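Local coordinates for protein isoaspartyl dipeptidase (Fervidobacterium islandicum, PDB 7CF6) that probably hydrolyses beta-aspartyl (isoaspartyl) dipeptides such as beta-Asp-Leu, using a two-zinc centre in an M38 metallopeptidase of the amidohydrolase family, at residues 66-71 / 111-116; 129-134 / 156-161. All blocks are in the same frame, centred on the assembly; numbering follows the deposited sequence.

Interaction 1: residues 66-71 / 111-116; sequences VHITGG and ENLYAK. With ZN (zinc ion), chain R; FWO ((2S)-2-[[(3S)-3-azanyl-4-oxidanyl-4-oxidanylidene-butanoyl]amino]-4-methyl-pentanoic acid), chain P.
Ile68 and Thr69 pack, chiefly through apolar groups, against Asn112, Leu113 and Lys116 of helix 110-121, in the buried layer between a metal-binding loop of the barrel and an outer helix. The loop follows strand 55-66 and folds into a type I beta turn from His67 to Gly70, closed by Gly70 N to His67 O at 2.8 Å. The Ile68 and Leu113 side chains cross at about a right angle, Ile68 CG1 lying 3.5 Å from Leu113 CD1, while Ile68 CD1 also reaches the CG methylene of Lys116. The Thr69 methyl, placed anti to its own carbonyl carbon, rests on the helix backbone, with CG2 3.3 Å from Leu113 CA and close to Asn112 ND2. Its hydroxyl turns back into the loop, OG1 giving an in-plane bond to a lone pair of Gly70 O. A glycine in place of Thr69 would probably leave a gap over Leu113 CA and the Gly70 carbonyl without this donor. The side chain of His67 leaves its backbone away from the helix, and NE2 binds a zinc ion at 2.5 Å, the metal in the ring plane at its edge. The Lys116 chain bends at chi2 and carries NZ to a salt bridge with Glu83 and a hydrogen bond to Leu84 O, whereas Asn112 OD1 is hydrogen-bonded to Arg80 of a neighbouring subunit. Val66 and Ile68 touch Val97 of strand 94-99, and Ile68 also reaches Ala117 and Leu120 farther along helix 110-121.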
# COMPACT_ATOMS: atom_id res chain seq x y z
N VAL B 66 8.13 -31.69 10.27
CA VAL B 66 9.35 -31.84 9.42
C VAL B 66 9.64 -30.52 8.68
O VAL B 66 8.70 -29.92 8.11
CB VAL B 66 9.20 -33.03 8.46
CG1 VAL B 66 10.50 -33.37 7.74
CG2 VAL B 66 8.68 -34.25 9.18
N HIS B 67 10.90 -30.09 8.70
CA HIS B 67 11.43 -28.92 7.96
C HIS B 67 11.87 -29.36 6.56
O HIS B 67 13.07 -29.42 6.30
CB HIS B 67 12.55 -28.27 8.77
CG HIS B 67 12.02 -27.67 10.02
ND1 HIS B 67 11.53 -26.37 10.05
CD2 HIS B 67 11.81 -28.20 11.24
CE1 HIS B 67 11.07 -26.12 11.25
NE2 HIS B 67 11.22 -27.24 12.00
N ILE B 68 10.90 -29.70 5.70
CA ILE B 68 11.16 -30.40 4.41
C ILE B 68 12.05 -29.52 3.50
O ILE B 68 12.73 -30.08 2.63
CB ILE B 68 9.83 -30.80 3.74
CG1 ILE B 68 8.91 -29.60 3.49
CG2 ILE B 68 9.16 -31.89 4.55
CD1 ILE B 68 7.75 -29.89 2.56
N THR B 69 12.04 -28.20 3.71
CA THR B 69 12.83 -27.22 2.93
C THR B 69 14.22 -27.04 3.53
O THR B 69 15.02 -26.31 2.93
CB THR B 69 12.11 -25.86 2.85
OG1 THR B 69 11.90 -25.34 4.16
CG2 THR B 69 10.79 -25.97 2.12
N GLY B 70 14.48 -27.62 4.70
CA GLY B 70 15.57 -27.19 5.60
C GLY B 70 15.11 -26.07 6.52
O GLY B 70 14.06 -25.42 6.24
N GLY B 71 15.84 -25.89 7.62
CA GLY B 71 15.61 -24.83 8.63
C GLY B 71 16.90 -24.46 9.34
O GLY B 71 17.94 -24.48 8.69
N GLU B 111 6.28 -20.19 -0.25
CA GLU B 111 6.14 -20.72 -1.64
C GLU B 111 7.12 -21.87 -1.88
O GLU B 111 6.68 -22.82 -2.52
CB GLU B 111 6.40 -19.67 -2.72
CG GLU B 111 5.45 -18.49 -2.63
CD GLU B 111 5.79 -17.46 -1.57
OE1 GLU B 111 6.88 -17.60 -0.93
OE2 GLU B 111 4.94 -16.54 -1.35
N ASN B 112 8.36 -21.76 -1.40
CA ASN B 112 9.42 -22.81 -1.46
C ASN B 112 8.97 -24.07 -0.71
O ASN B 112 9.33 -25.19 -1.14
CB ASN B 112 10.73 -22.37 -0.81
CG ASN B 112 11.81 -23.43 -0.88
OD1 ASN B 112 12.22 -23.81 -1.98
ND2 ASN B 112 12.29 -23.89 0.27
N LEU B 113 8.26 -23.88 0.40
CA LEU B 113 7.72 -25.01 1.21
C LEU B 113 6.59 -25.69 0.42
O LEU B 113 6.58 -26.95 0.37
CB LEU B 113 7.26 -24.47 2.56
CG LEU B 113 6.36 -25.37 3.40
CD1 LEU B 113 7.08 -26.62 3.94
CD2 LEU B 113 5.78 -24.54 4.52
N TYR B 114 5.71 -24.89 -0.20
CA TYR B 114 4.63 -25.37 -1.10
C TYR B 114 5.22 -26.22 -2.26
O TYR B 114 4.66 -27.30 -2.59
CB TYR B 114 3.78 -24.19 -1.60
CG TYR B 114 2.65 -24.58 -2.52
CD1 TYR B 114 1.55 -25.27 -2.04
CD2 TYR B 114 2.68 -24.26 -3.86
CE1 TYR B 114 0.50 -25.64 -2.87
CE2 TYR B 114 1.65 -24.63 -4.71
CZ TYR B 114 0.55 -25.33 -4.22
OH TYR B 114 -0.46 -25.69 -5.06
N ALA B 115 6.32 -25.80 -2.86
CA ALA B 115 6.93 -26.52 -4.01
C ALA B 115 7.48 -27.87 -3.54
O ALA B 115 7.26 -28.89 -4.22
CB ALA B 115 8.02 -25.68 -4.63
N LYS B 116 8.22 -27.86 -2.43
CA LYS B 116 8.96 -29.06 -1.99
C LYS B 116 7.97 -30.14 -1.55
O LYS B 116 8.30 -31.31 -1.69
CB LYS B 116 9.88 -28.75 -0.82
CG LYS B 116 10.54 -29.97 -0.19
CD LYS B 116 11.39 -30.72 -1.14
CE LYS B 116 12.24 -31.73 -0.43
NZ LYS B 116 13.16 -32.42 -1.37
ZN ZN R . 10.66 -27.77 14.38
C10 FWO P . 14.69 -27.10 19.14
C13 FWO P . 14.65 -25.18 15.68
C15 FWO P . 14.66 -26.27 20.43
C17 FWO P . 14.27 -24.77 13.19
O01 FWO P . 13.67 -26.38 21.24
O02 FWO P . 13.24 -26.90 16.52
O03 FWO P . 15.64 -25.49 20.68
O04 FWO P . 14.89 -25.76 12.71
O05 FWO P . 14.22 -23.70 12.49
N06 FWO P . 14.94 -26.22 17.99
N07 FWO P . 12.45 -25.73 14.69
C08 FWO P . 15.83 -28.13 19.26
C09 FWO P . 16.10 -28.70 20.66
C11 FWO P . 17.60 -28.99 20.88
C12 FWO P . 15.27 -29.99 20.82
C14 FWO P . 14.18 -26.19 16.74
C16 FWO P . 13.60 -24.82 14.60

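Interaction 2: residues 129-134 / 156-161; sequences IYTGSY and IGVGEI. With ZN (zinc ion), chain Q; ZN (zinc ion), chain R; FWO ((2S)-2-[[(3S)-3-azanyl-4-oxidanyl-4-oxidanylidene-butanoyl]amino]-4-methyl-pentanoic acid), chain P.
Glu160, which follows a cis peptide bond, has CG between its backbone N and carbonyl carbon (chi1 44°) and an extended chain beyond, which carries its carboxylate alongside Tyr134 to the two zinc ions. The carboxylate bridges them: OE1 binds one zinc ion at 2.3 Å, OE2 the other at 2.6 Å. OE2 also accepts a hydrogen bond from the amino group N07 of the bound beta-Asp-Leu at 2.9 Å. The Tyr134 ring and this carboxylate run side by side with their planes nearly perpendicular, OE2 lying at the ring edge, and Tyr134 OH comes close to the ligand carbons C13 and C16. His199, which binds the same zinc ion as Glu160 OE1, stacks on the Tyr134 ring, and His67 binds the zinc ion held by OE2.

At the opposite end of the contact Ile156 CD1 sits over one face of the Tyr130 ring, 3.8 Å from its centroid, a CH-pi contact. Thr131 and Val158, bridge partners, meet on the same face of the sheet, CG2 against CB, while Thr131 OG1 is hydrogen-bonded to Asp148. Three backbone hydrogen bonds join the parallel strands. Ile156 N gives to Ile129 O at 2.9 Å, Thr131 N to Gly157 O, and Gly159 N to Thr131 O. Beyond Thr131 segment 129-134 leaves the strand; Gly132 has positive phi, and a side chain there would run into Val158 CG2. Parallel strands 126-131 and 155-163, linked through helix 145-151, form a beta-alpha-beta unit of the TIM barrel, with metal- and ligand-binding residues at the C-terminal ends of the barrel strands, as in other amidohydrolases.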
# COMPACT_ATOMS: atom_id res chain seq x y z
N ILE B 129 1.30 -29.01 4.55
CA ILE B 129 2.08 -27.86 5.08
C ILE B 129 1.29 -27.00 6.10
O ILE B 129 0.02 -27.00 6.13
CB ILE B 129 2.64 -27.02 3.91
CG1 ILE B 129 1.54 -26.46 3.01
CG2 ILE B 129 3.65 -27.83 3.10
CD1 ILE B 129 1.94 -25.21 2.27
N TYR B 130 2.03 -26.26 6.93
CA TYR B 130 1.52 -25.10 7.69
C TYR B 130 1.89 -23.80 6.94
O TYR B 130 2.90 -23.78 6.22
CB TYR B 130 2.08 -25.09 9.12
CG TYR B 130 1.82 -26.28 10.02
CD1 TYR B 130 0.77 -26.32 10.93
CD2 TYR B 130 2.73 -27.32 10.11
CE1 TYR B 130 0.57 -27.37 11.82
CE2 TYR B 130 2.56 -28.37 11.00
CZ TYR B 130 1.48 -28.41 11.86
OH TYR B 130 1.37 -29.46 12.72
N THR B 131 1.05 -22.76 7.10
CA THR B 131 1.37 -21.31 6.90
C THR B 131 2.15 -20.75 8.13
O THR B 131 2.33 -21.48 9.12
CB THR B 131 0.09 -20.52 6.57
OG1 THR B 131 0.41 -19.19 6.13
CG2 THR B 131 -0.88 -20.38 7.72
N GLY B 132 2.62 -19.50 8.07
CA GLY B 132 3.32 -18.80 9.17
C GLY B 132 4.69 -19.37 9.55
O GLY B 132 5.29 -20.16 8.79
N SER B 133 5.20 -18.97 10.71
CA SER B 133 6.45 -19.49 11.32
C SER B 133 6.43 -19.14 12.81
O SER B 133 5.36 -18.68 13.30
CB SER B 133 7.61 -18.90 10.59
OG SER B 133 7.58 -17.48 10.66
N TYR B 134 7.56 -19.36 13.50
CA TYR B 134 7.90 -18.83 14.85
C TYR B 134 7.21 -17.49 15.10
O TYR B 134 6.44 -17.38 16.06
CB TYR B 134 9.42 -18.63 14.99
CG TYR B 134 10.21 -19.74 15.63
CD1 TYR B 134 9.96 -21.07 15.34
CD2 TYR B 134 11.22 -19.47 16.54
CE1 TYR B 134 10.70 -22.09 15.92
CE2 TYR B 134 11.97 -20.47 17.14
CZ TYR B 134 11.72 -21.80 16.82
OH TYR B 134 12.46 -22.80 17.41
N ILE B 156 -2.89 -26.92 6.24
CA ILE B 156 -3.76 -27.58 7.27
C ILE B 156 -3.71 -26.79 8.59
O ILE B 156 -4.19 -27.32 9.59
CB ILE B 156 -3.36 -29.07 7.48
CG1 ILE B 156 -1.84 -29.29 7.58
CG2 ILE B 156 -3.95 -29.95 6.40
CD1 ILE B 156 -1.22 -28.70 8.82
N GLY B 157 -3.13 -25.58 8.59
CA GLY B 157 -3.05 -24.73 9.79
C GLY B 157 -1.91 -23.72 9.75
O GLY B 157 -1.40 -23.42 8.64
N VAL B 158 -1.54 -23.21 10.92
CA VAL B 158 -0.42 -22.24 11.11
C VAL B 158 0.58 -22.73 12.17
O VAL B 158 0.15 -23.33 13.19
CB VAL B 158 -0.95 -20.85 11.49
CG1 VAL B 158 -1.52 -20.83 12.90
CG2 VAL B 158 0.12 -19.79 11.35
N GLY B 159 1.87 -22.45 11.96
CA GLY B 159 2.92 -22.80 12.92
C GLY B 159 4.32 -22.74 12.32
O GLY B 159 4.50 -22.30 11.20
N GLU B 160 5.32 -23.16 13.11
CA GLU B 160 5.14 -23.42 14.53
C GLU B 160 5.28 -22.07 15.26
O GLU B 160 6.35 -21.46 15.10
CB GLU B 160 6.14 -24.48 15.01
CG GLU B 160 7.54 -24.28 14.47
CD GLU B 160 8.61 -25.20 15.03
OE1 GLU B 160 8.45 -25.70 16.17
OE2 GLU B 160 9.63 -25.40 14.32
N ILE B 161 4.22 -21.60 15.95
CA ILE B 161 4.21 -20.31 16.70
C ILE B 161 5.10 -20.46 17.94
O ILE B 161 4.91 -21.43 18.70
CB ILE B 161 2.79 -19.88 17.09
CG1 ILE B 161 1.91 -19.68 15.85
CG2 ILE B 161 2.83 -18.64 17.97
CD1 ILE B 161 2.52 -18.84 14.73
ZN ZN Q . 10.32 -25.95 17.47
ZN ZN R . 10.66 -27.77 14.38
C10 FWO P . 14.69 -27.10 19.14
C13 FWO P . 14.65 -25.18 15.68
C15 FWO P . 14.66 -26.27 20.43
C17 FWO P . 14.27 -24.77 13.19
O01 FWO P . 13.67 -26.38 21.24
O02 FWO P . 13.24 -26.90 16.52
O03 FWO P . 15.64 -25.49 20.68
O04 FWO P . 14.89 -25.76 12.71
O05 FWO P . 14.22 -23.70 12.49
N06 FWO P . 14.94 -26.22 17.99
N07 FWO P . 12.45 -25.73 14.69
C08 FWO P . 15.83 -28.13 19.26
C09 FWO P . 16.10 -28.70 20.66
C11 FWO P . 17.60 -28.99 20.88
C12 FWO P . 15.27 -29.99 20.82
C14 FWO P . 14.18 -26.19 16.74
C16 FWO P . 13.60 -24.82 14.60

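Overall arrangement
Both contacts are buried, but they occupy different layers of the barrel. Interaction 1 sets a loop against an outer helix, largely through apolar contacts, and its helix side reaches neighbouring subunits. Interaction 2 lies in the strand wall, relies on backbone hydrogen bonds, and has no other protein chain touching its segments. Helix 110-121 leads directly into strand 126-131, and Leu113 joins the two contacts by packing on Ile129 and the carbonyl of Tyr130. They meet again at the active site, where His67 of 66-71 and Glu160 of 156-161 bind the same zinc ion and both approach the dipeptide; of the two, Glu160 also binds the second metal.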